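Local coordinates for RsbT co-antagonist protein RsbRA (Bacillus subtilis, PDB 2BNL), which regulates the general stress response as a stressosome component, stimulating the RsbT kinase toward RsbS, and is represented here by its N-terminal non-heme globin domain, at residues Q40-I52 with Q66-L79. Residues are numbered along the deposited sequence; the frame is centred on the assembly and turned at random.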
ATOM      1  N   GLN A  40     -16.265 -16.614  10.448  1.00 31.03           N
ATOM      2  CA  GLN A  40     -16.371 -17.111   9.110  1.00 31.16           C
ATOM      3  C   GLN A  40     -16.239 -16.038   8.022  1.00 30.10           C
ATOM      4  O   GLN A  40     -15.681 -16.333   7.011  1.00 29.84           O
ATOM      5  CB  GLN A  40     -17.647 -17.914   8.906  1.00 31.27           C
ATOM      6  CG  GLN A  40     -17.599 -18.694   7.639  1.00 32.89           C
ATOM      7  CD  GLN A  40     -16.609 -19.868   7.740  1.00 34.70           C
ATOM      8  OE1 GLN A  40     -16.760 -20.672   8.610  1.00 33.71           O
ATOM      9  NE2 GLN A  40     -15.597 -19.945   6.831  1.00 32.22           N
ATOM     10  N   VAL A  41     -16.779 -14.823   8.222  1.00 29.76           N
ATOM     11  CA  VAL A  41     -16.657 -13.769   7.249  1.00 30.96           C
ATOM     12  C   VAL A  41     -15.180 -13.444   7.088  1.00 30.49           C
ATOM     13  O   VAL A  41     -14.667 -13.364   5.971  1.00 29.53           O
ATOM     14  CB  VAL A  41     -17.489 -12.525   7.613  1.00 31.18           C
ATOM     15  CG1 VAL A  41     -17.105 -11.388   6.861  1.00 32.98           C
ATOM     16  CG2 VAL A  41     -18.954 -12.826   7.313  1.00 36.39           C
ATOM     17  N   TYR A  42     -14.473 -13.337   8.199  1.00 30.84           N
ATOM     18  CA  TYR A  42     -13.023 -12.962   8.081  1.00 30.41           C
ATOM     19  C   TYR A  42     -12.202 -14.091   7.529  1.00 31.79           C
ATOM     20  O   TYR A  42     -11.278 -13.845   6.661  1.00 31.10           O
ATOM     21  CB  TYR A  42     -12.508 -12.434   9.435  1.00 30.10           C
ATOM     22  CG  TYR A  42     -13.211 -11.196   9.958  1.00 29.55           C
ATOM     23  CD1 TYR A  42     -13.283 -10.035   9.212  1.00 33.13           C
ATOM     24  CD2 TYR A  42     -13.805 -11.162  11.211  1.00 30.91           C
ATOM     25  CE1 TYR A  42     -13.898  -8.862   9.660  1.00 31.63           C
ATOM     26  CE2 TYR A  42     -14.432  -9.986  11.644  1.00 26.40           C
ATOM     27  CZ  TYR A  42     -14.474  -8.860  10.860  1.00 30.29           C
ATOM     28  OH  TYR A  42     -15.130  -7.739  11.308  1.00 27.59           O
ATOM     29  N   GLU A  43     -12.522 -15.330   7.938  1.00 31.51           N
ATOM     30  CA  GLU A  43     -11.879 -16.484   7.330  1.00 32.62           C
ATOM     31  C   GLU A  43     -12.056 -16.542   5.787  1.00 32.69           C
ATOM     32  O   GLU A  43     -11.145 -16.819   5.065  1.00 30.21           O
ATOM     33  CB  GLU A  43     -12.331 -17.781   8.017  1.00 33.82           C
ATOM     34  CG  GLU A  43     -11.697 -19.015   7.437  1.00 41.32           C
ATOM     35  CD  GLU A  43     -12.264 -20.333   7.988  1.00 47.13           C
ATOM     36  OE1 GLU A  43     -12.414 -20.395   9.218  1.00 48.59           O
ATOM     37  OE2 GLU A  43     -12.646 -21.246   7.171  1.00 48.73           O
ATOM     38  N   ASN A  44     -13.246 -16.260   5.343  1.00 30.39           N
ATOM     39  CA  ASN A  44     -13.580 -16.292   3.943  1.00 31.56           C
ATOM     40  C   ASN A  44     -12.829 -15.214   3.160  1.00 31.11           C
ATOM     41  O   ASN A  44     -12.446 -15.410   2.034  1.00 29.33           O
ATOM     42  CB  ASN A  44     -15.081 -16.162   3.733  1.00 31.10           C
ATOM     43  CG  ASN A  44     -15.844 -17.408   4.031  1.00 33.57           C
ATOM     44  OD1 ASN A  44     -15.325 -18.421   4.472  1.00 34.18           O
ATOM     45  ND2 ASN A  44     -17.132 -17.299   3.886  1.00 30.98           N
ATOM     46  N   ILE A  45     -12.672 -14.059   3.764  1.00 31.70           N
ATOM     47  CA  ILE A  45     -11.770 -13.038   3.202  1.00 34.29           C
ATOM     48  C   ILE A  45     -10.312 -13.471   3.071  1.00 34.04           C
ATOM     49  O   ILE A  45      -9.722 -13.286   2.001  1.00 32.77           O
ATOM     50  CB  ILE A  45     -11.807 -11.709   4.029  1.00 35.41           C
ATOM     51  CG1 ILE A  45     -13.171 -11.055   3.897  1.00 37.11           C
ATOM     52  CG2 ILE A  45     -10.675 -10.801   3.582  1.00 36.71           C
ATOM     53  CD1 ILE A  45     -13.452 -10.082   4.956  1.00 38.38           C
ATOM     54  N   SER A  46      -9.756 -14.078   4.124  1.00 33.14           N
ATOM     55  CA  SER A  46      -8.400 -14.592   4.078  1.00 32.14           C
ATOM     56  C   SER A  46      -8.262 -15.655   3.033  1.00 31.84           C
ATOM     57  O   SER A  46      -7.239 -15.695   2.380  1.00 29.44           O
ATOM     58  CB  SER A  46      -7.989 -15.109   5.430  1.00 33.60           C
ATOM     59  OG  SER A  46      -8.318 -14.052   6.326  1.00 35.29           O
ATOM     60  N   LYS A  47      -9.252 -16.539   2.931  1.00 30.38           N
ATOM     61  CA  LYS A  47      -9.210 -17.610   1.949  1.00 31.51           C
ATOM     62  C   LYS A  47      -9.299 -17.059   0.511  1.00 30.53           C
ATOM     63  O   LYS A  47      -8.582 -17.562  -0.353  1.00 33.03           O
ATOM     64  CB  LYS A  47     -10.279 -18.718   2.262  1.00 31.72           C
ATOM     65  CG  LYS A  47     -10.416 -19.761   1.144  1.00 36.14           C
ATOM     66  CD  LYS A  47      -9.165 -20.538   0.896  1.00 39.91           C
ATOM     67  CE  LYS A  47      -9.416 -21.840  -0.076  1.00 42.44           C
ATOM     68  NZ  LYS A  47      -8.192 -22.135  -0.848  1.00 44.05           N
ATOM     69  N   GLU A  48     -10.158 -16.107   0.279  1.00 31.76           N
ATOM     70  CA  GLU A  48     -10.326 -15.469  -1.066  1.00 33.53           C
ATOM     71  C   GLU A  48      -9.014 -14.794  -1.400  1.00 32.67           C
ATOM     72  O   GLU A  48      -8.568 -14.784  -2.531  1.00 31.31           O
ATOM     73  CB  GLU A  48     -11.345 -14.349  -1.062  1.00 36.39           C
ATOM     74  CG  GLU A  48     -12.751 -14.596  -1.611  1.00 46.37           C
ATOM     75  CD  GLU A  48     -13.639 -13.309  -1.643  1.00 48.97           C
ATOM     76  OE1 GLU A  48     -13.943 -12.860  -2.801  1.00 47.20           O
ATOM     77  OE2 GLU A  48     -14.052 -12.769  -0.522  1.00 55.37           O
ATOM     78  N   TYR A  49      -8.407 -14.142  -0.430  1.00 28.46           N
ATOM     79  CA  TYR A  49      -7.044 -13.497  -0.680  1.00 30.01           C
ATOM     80  C   TYR A  49      -5.923 -14.463  -0.992  1.00 31.26           C
ATOM     81  O   TYR A  49      -5.169 -14.283  -1.959  1.00 28.49           O
ATOM     82  CB  TYR A  49      -6.651 -12.720   0.535  1.00 31.27           C
ATOM     83  CG  TYR A  49      -5.448 -11.877   0.382  1.00 30.49           C
ATOM     84  CD1 TYR A  49      -5.443 -10.773  -0.471  1.00 30.16           C
ATOM     85  CD2 TYR A  49      -4.323 -12.127   1.102  1.00 30.12           C
ATOM     86  CE1 TYR A  49      -4.339  -9.928  -0.584  1.00 28.54           C
ATOM     87  CE2 TYR A  49      -3.182 -11.271   0.971  1.00 32.08           C
ATOM     88  CZ  TYR A  49      -3.221 -10.175   0.129  1.00 30.98           C
ATOM     89  OH  TYR A  49      -2.129  -9.345   0.091  1.00 30.69           O
ATOM     90  N   ILE A  50      -5.814 -15.529  -0.188  1.00 31.45           N
ATOM     91  CA  ILE A  50      -4.821 -16.540  -0.503  1.00 33.97           C
ATOM     92  C   ILE A  50      -5.021 -17.124  -1.958  1.00 30.96           C
ATOM     93  O   ILE A  50      -4.040 -17.399  -2.639  1.00 31.06           O
ATOM     94  CB  ILE A  50      -4.777 -17.724   0.538  1.00 34.46           C
ATOM     95  CG1 ILE A  50      -4.395 -17.234   1.922  1.00 42.85           C
ATOM     96  CG2 ILE A  50      -3.569 -18.739   0.322  1.00 41.64           C
ATOM     97  CD1 ILE A  50      -4.802 -18.186   3.236  1.00 45.56           C
ATOM     98  N   ASP A  51      -6.257 -17.372  -2.337  1.00 30.84           N
ATOM     99  CA  ASP A  51      -6.602 -17.916  -3.652  1.00 33.62           C
ATOM    100  C   ASP A  51      -6.134 -16.945  -4.760  1.00 32.64           C
ATOM    101  O   ASP A  51      -5.625 -17.400  -5.746  1.00 32.65           O
ATOM    102  CB  ASP A  51      -8.093 -18.106  -3.826  1.00 31.94           C
ATOM    103  CG  ASP A  51      -8.629 -19.362  -3.148  1.00 37.13           C
ATOM    104  OD1 ASP A  51      -7.867 -20.107  -2.521  1.00 36.90           O
ATOM    105  OD2 ASP A  51      -9.842 -19.558  -3.287  1.00 40.60           O
ATOM    106  N   ILE A  52      -6.271 -15.649  -4.525  1.00 31.81           N
ATOM    107  CA  ILE A  52      -5.641 -14.594  -5.372  1.00 30.26           C
ATOM    108  C   ILE A  52      -4.128 -14.712  -5.486  1.00 29.60           C
ATOM    109  O   ILE A  52      -3.579 -14.715  -6.603  1.00 28.61           O
ATOM    110  CB  ILE A  52      -6.057 -13.171  -4.978  1.00 30.63           C
ATOM    111  CG1 ILE A  52      -7.558 -12.949  -5.262  1.00 31.14           C
ATOM    112  CG2 ILE A  52      -5.159 -12.135  -5.621  1.00 27.66           C
ATOM    113  CD1 ILE A  52      -8.241 -11.906  -4.359  1.00 30.31           C
ATOM    114  N   GLN A  66     -11.217 -12.581  -9.460  1.00 31.70           N
ATOM    115  CA  GLN A  66     -11.150 -12.880  -8.060  1.00 31.42           C
ATOM    116  C   GLN A  66     -10.899 -11.577  -7.251  1.00 31.21           C
ATOM    117  O   GLN A  66     -11.476 -11.384  -6.138  1.00 30.75           O
ATOM    118  CB  GLN A  66     -10.099 -13.904  -7.814  1.00 30.93           C
ATOM    119  CG  GLN A  66     -10.438 -15.382  -8.325  1.00 31.98           C
ATOM    120  CD  GLN A  66     -10.149 -15.582  -9.806  1.00 36.35           C
ATOM    121  OE1 GLN A  66      -9.612 -14.685 -10.461  1.00 31.58           O
ATOM    122  NE2 GLN A  66     -10.464 -16.806 -10.329  1.00 33.06           N
ATOM    123  N   ILE A  67      -9.960 -10.749  -7.765  1.00 28.51           N
ATOM    124  CA  ILE A  67      -9.660  -9.441  -7.242  1.00 31.37           C
ATOM    125  C   ILE A  67     -10.879  -8.567  -7.155  1.00 31.53           C
ATOM    126  O   ILE A  67     -11.108  -7.879  -6.167  1.00 29.69           O
ATOM    127  CB  ILE A  67      -8.438  -8.757  -7.997  1.00 29.78           C
ATOM    128  CG1 ILE A  67      -7.175  -9.501  -7.575  1.00 31.19           C
ATOM    129  CG2 ILE A  67      -8.270  -7.329  -7.518  1.00 32.12           C
ATOM    130  CD1 ILE A  67      -5.843  -9.087  -8.322  1.00 32.99           C
ATOM    131  N   SER A  68     -11.597  -8.513  -8.243  1.00 32.42           N
ATOM    132  CA  SER A  68     -12.724  -7.623  -8.356  1.00 34.94           C
ATOM    133  C   SER A  68     -13.834  -8.055  -7.382  1.00 33.25           C
ATOM    134  O   SER A  68     -14.477  -7.181  -6.714  1.00 34.61           O
ATOM    135  CB  SER A  68     -13.239  -7.665  -9.797  1.00 34.91           C
ATOM    136  OG  SER A  68     -14.551  -7.301  -9.855  1.00 43.58           O
ATOM    137  N   GLU A  69     -14.082  -9.347  -7.322  1.00 33.19           N
ATOM    138  CA  GLU A  69     -15.014  -9.907  -6.342  1.00 34.59           C
ATOM    139  C   GLU A  69     -14.633  -9.660  -4.884  1.00 33.94           C
ATOM    140  O   GLU A  69     -15.526  -9.344  -4.042  1.00 30.04           O
ATOM    141  CB  GLU A  69     -15.203 -11.380  -6.540  1.00 36.23           C
ATOM    142  CG  GLU A  69     -16.547 -11.792  -5.933  1.00 49.84           C
ATOM    143  CD  GLU A  69     -17.844 -11.653  -6.862  1.00 54.71           C
ATOM    144  OE1 GLU A  69     -18.362 -10.538  -7.283  1.00 51.54           O
ATOM    145  OE2 GLU A  69     -18.399 -12.776  -7.140  1.00 70.25           O
ATOM    146  N   LEU A  70     -13.353  -9.863  -4.554  1.00 31.42           N
ATOM    147  CA  LEU A  70     -12.946  -9.616  -3.181  1.00 31.76           C
ATOM    148  C   LEU A  70     -13.169  -8.133  -2.805  1.00 31.56           C
ATOM    149  O   LEU A  70     -13.634  -7.836  -1.677  1.00 29.71           O
ATOM    150  CB  LEU A  70     -11.500  -9.983  -2.941  1.00 32.66           C
ATOM    151  CG  LEU A  70     -10.857  -9.644  -1.581  1.00 37.36           C
ATOM    152  CD1 LEU A  70     -11.658 -10.276  -0.595  1.00 41.75           C
ATOM    153  CD2 LEU A  70      -9.508 -10.222  -1.472  1.00 42.05           C
ATOM    154  N   ALA A  71     -12.821  -7.202  -3.711  1.00 31.40           N
ATOM    155  CA  ALA A  71     -12.891  -5.763  -3.408  1.00 32.72           C
ATOM    156  C   ALA A  71     -14.330  -5.320  -3.252  1.00 32.13           C
ATOM    157  O   ALA A  71     -14.671  -4.562  -2.323  1.00 31.80           O
ATOM    158  CB  ALA A  71     -12.184  -4.970  -4.508  1.00 32.20           C
ATOM    159  N   LEU A  72     -15.180  -5.776  -4.147  1.00 31.06           N
ATOM    160  CA  LEU A  72     -16.596  -5.497  -4.088  1.00 31.81           C
ATOM    161  C   LEU A  72     -17.278  -5.989  -2.825  1.00 31.53           C
ATOM    162  O   LEU A  72     -18.047  -5.282  -2.184  1.00 30.92           O
ATOM    163  CB  LEU A  72     -17.296  -6.095  -5.309  1.00 31.71           C
ATOM    164  CG  LEU A  72     -18.790  -5.905  -5.485  1.00 33.85           C
ATOM    165  CD1 LEU A  72     -19.204  -4.479  -5.511  1.00 35.86           C
ATOM    166  CD2 LEU A  72     -19.388  -6.679  -6.632  1.00 35.14           C
ATOM    167  N   ARG A  73     -16.909  -7.194  -2.403  1.00 31.47           N
ATOM    168  CA  ARG A  73     -17.432  -7.746  -1.142  1.00 31.57           C
ATOM    169  C   ARG A  73     -16.975  -6.883   0.011  1.00 30.07           C
ATOM    170  O   ARG A  73     -17.778  -6.577   0.931  1.00 32.00           O
ATOM    171  CB  ARG A  73     -16.901  -9.183  -0.954  1.00 32.85           C
ATOM    172  CG  ARG A  73     -17.500 -10.007   0.128  1.00 40.91           C
ATOM    173  CD  ARG A  73     -16.743 -11.471   0.170  1.00 47.65           C
ATOM    174  NE  ARG A  73     -16.615 -11.772   1.585  1.00 57.90           N
ATOM    175  CZ  ARG A  73     -15.988 -12.821   2.197  1.00 56.29           C
ATOM    176  NH1 ARG A  73     -15.268 -13.760   1.470  1.00 49.20           N
ATOM    177  NH2 ARG A  73     -16.078 -12.872   3.592  1.00 36.29           N
ATOM    178  N   ALA A  74     -15.700  -6.524   0.026  1.00 29.34           N
ATOM    179  CA  ALA A  74     -15.200  -5.619   1.055  1.00 30.38           C
ATOM    180  C   ALA A  74     -16.011  -4.299   1.246  1.00 31.30           C
ATOM    181  O   ALA A  74     -16.405  -3.909   2.365  1.00 30.53           O
ATOM    182  CB  ALA A  74     -13.677  -5.341   0.914  1.00 32.44           C
ATOM    183  N   VAL A  75     -16.243  -3.630   0.147  1.00 31.14           N
ATOM    184  CA  VAL A  75     -17.151  -2.500   0.091  1.00 31.77           C
ATOM    185  C   VAL A  75     -18.495  -2.869   0.659  1.00 32.44           C
ATOM    186  O   VAL A  75     -18.973  -2.140   1.562  1.00 30.77           O
ATOM    187  CB  VAL A  75     -17.303  -1.977  -1.345  1.00 32.63           C
ATOM    188  CG1 VAL A  75     -18.431  -0.826  -1.402  1.00 36.57           C
ATOM    189  CG2 VAL A  75     -15.953  -1.469  -1.833  1.00 30.71           C
ATOM    190  N   GLN A  76     -19.095  -3.958   0.188  1.00 31.36           N
ATOM    191  CA  GLN A  76     -20.512  -4.220   0.502  1.00 33.48           C
ATOM    192  C   GLN A  76     -20.733  -4.557   1.967  1.00 33.14           C
ATOM    193  O   GLN A  76     -21.794  -4.255   2.488  1.00 33.43           O
ATOM    194  CB  GLN A  76     -21.115  -5.255  -0.398  1.00 32.44           C
ATOM    195  CG  GLN A  76     -21.090  -4.653  -1.819  1.00 36.88           C
ATOM    196  CD  GLN A  76     -21.786  -5.474  -2.851  1.00 42.35           C
ATOM    197  OE1 GLN A  76     -22.224  -4.938  -3.912  1.00 49.98           O
ATOM    198  NE2 GLN A  76     -21.883  -6.744  -2.603  1.00 39.95           N
ATOM    199  N   ILE A  77     -19.715  -5.185   2.582  1.00 33.95           N
ATOM    200  CA  ILE A  77     -19.778  -5.586   3.977  1.00 34.34           C
ATOM    201  C   ILE A  77     -19.369  -4.464   4.856  1.00 33.57           C
ATOM    202  O   ILE A  77     -19.431  -4.670   6.024  1.00 31.18           O
ATOM    203  CB  ILE A  77     -19.072  -6.961   4.290  1.00 33.06           C
ATOM    204  CG1 ILE A  77     -17.529  -6.806   4.209  1.00 33.73           C
ATOM    205  CG2 ILE A  77     -19.724  -8.107   3.397  1.00 34.50           C
ATOM    206  CD1 ILE A  77     -16.657  -8.022   4.583  1.00 34.89           C
ATOM    207  N   GLY A  78     -18.939  -3.297   4.327  1.00 32.94           N
ATOM    208  CA  GLY A  78     -18.654  -2.149   5.212  1.00 35.21           C
ATOM    209  C   GLY A  78     -17.191  -2.018   5.677  1.00 34.72           C
ATOM    210  O   GLY A  78     -16.894  -1.254   6.591  1.00 35.22           O
ATOM    211  N   LEU A  79     -16.265  -2.755   5.078  1.00 33.07           N
ATOM    212  CA  LEU A  79     -14.806  -2.507   5.355  1.00 32.43           C
ATOM    213  C   LEU A  79     -14.428  -1.216   4.620  1.00 32.88           C
ATOM    214  O   LEU A  79     -14.713  -1.062   3.464  1.00 32.92           O
ATOM    215  CB  LEU A  79     -13.915  -3.638   4.928  1.00 32.08           C
ATOM    216  CG  LEU A  79     -14.314  -5.026   5.439  1.00 35.92           C
ATOM    217  CD1 LEU A  79     -13.165  -5.926   4.891  1.00 35.35           C
ATOM    218  CD2 LEU A  79     -14.463  -5.037   6.975  1.00 39.11           C
TER
HETATM  219  O   HOH W   1     -12.383 -13.457  -4.894  1.00 27.26           O
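Gln66 opens the contact by laying its CB against Ile52 CG1, where segments 40-52 and 66-76, on neighbouring helices of this non-heme globin domain, run nearly antiparallel (157°). The Gln66 carbonyl O takes a hydrogen bond from a water that donates also to Glu48 OE1, bridging the helices. The side chains of Ile67 and Ile52 cross at about a right angle, Ile67 CG1 3.8 Å from Ile52 CG2. Leu70 is a knob among Ile45, Glu48, Tyr49 and Ile52: CD2 meets Ile52 CD1 at 3.6 Å and the edge of the Tyr49 ring, whose hydroxyl is hydrogen-bonded to Asn124. In Arg73, the next knob, CG anti to the backbone N (chi1 -169°) and a bend at chi3 bring the guanidinium between Val41 O and Glu48. NH1 forms a salt bridge with Glu48 OE2 (2.5 Å), from above a carboxylate plane nearly parallel to its own; NH2 gives Val41 O a weak hydrogen bond (2.8 Å). Ile45 CG1 lies over one face, offset toward the rim. A methionine here would probably leave Glu48 without its charged mate. Ile77 CD1 reaches Ile45 CD1 tip to tip. Gly78, with positive phi, ends the helix in a Schellman motif; beyond it Leu79 CD1 lies 4.2 Å from Ile45 CD1.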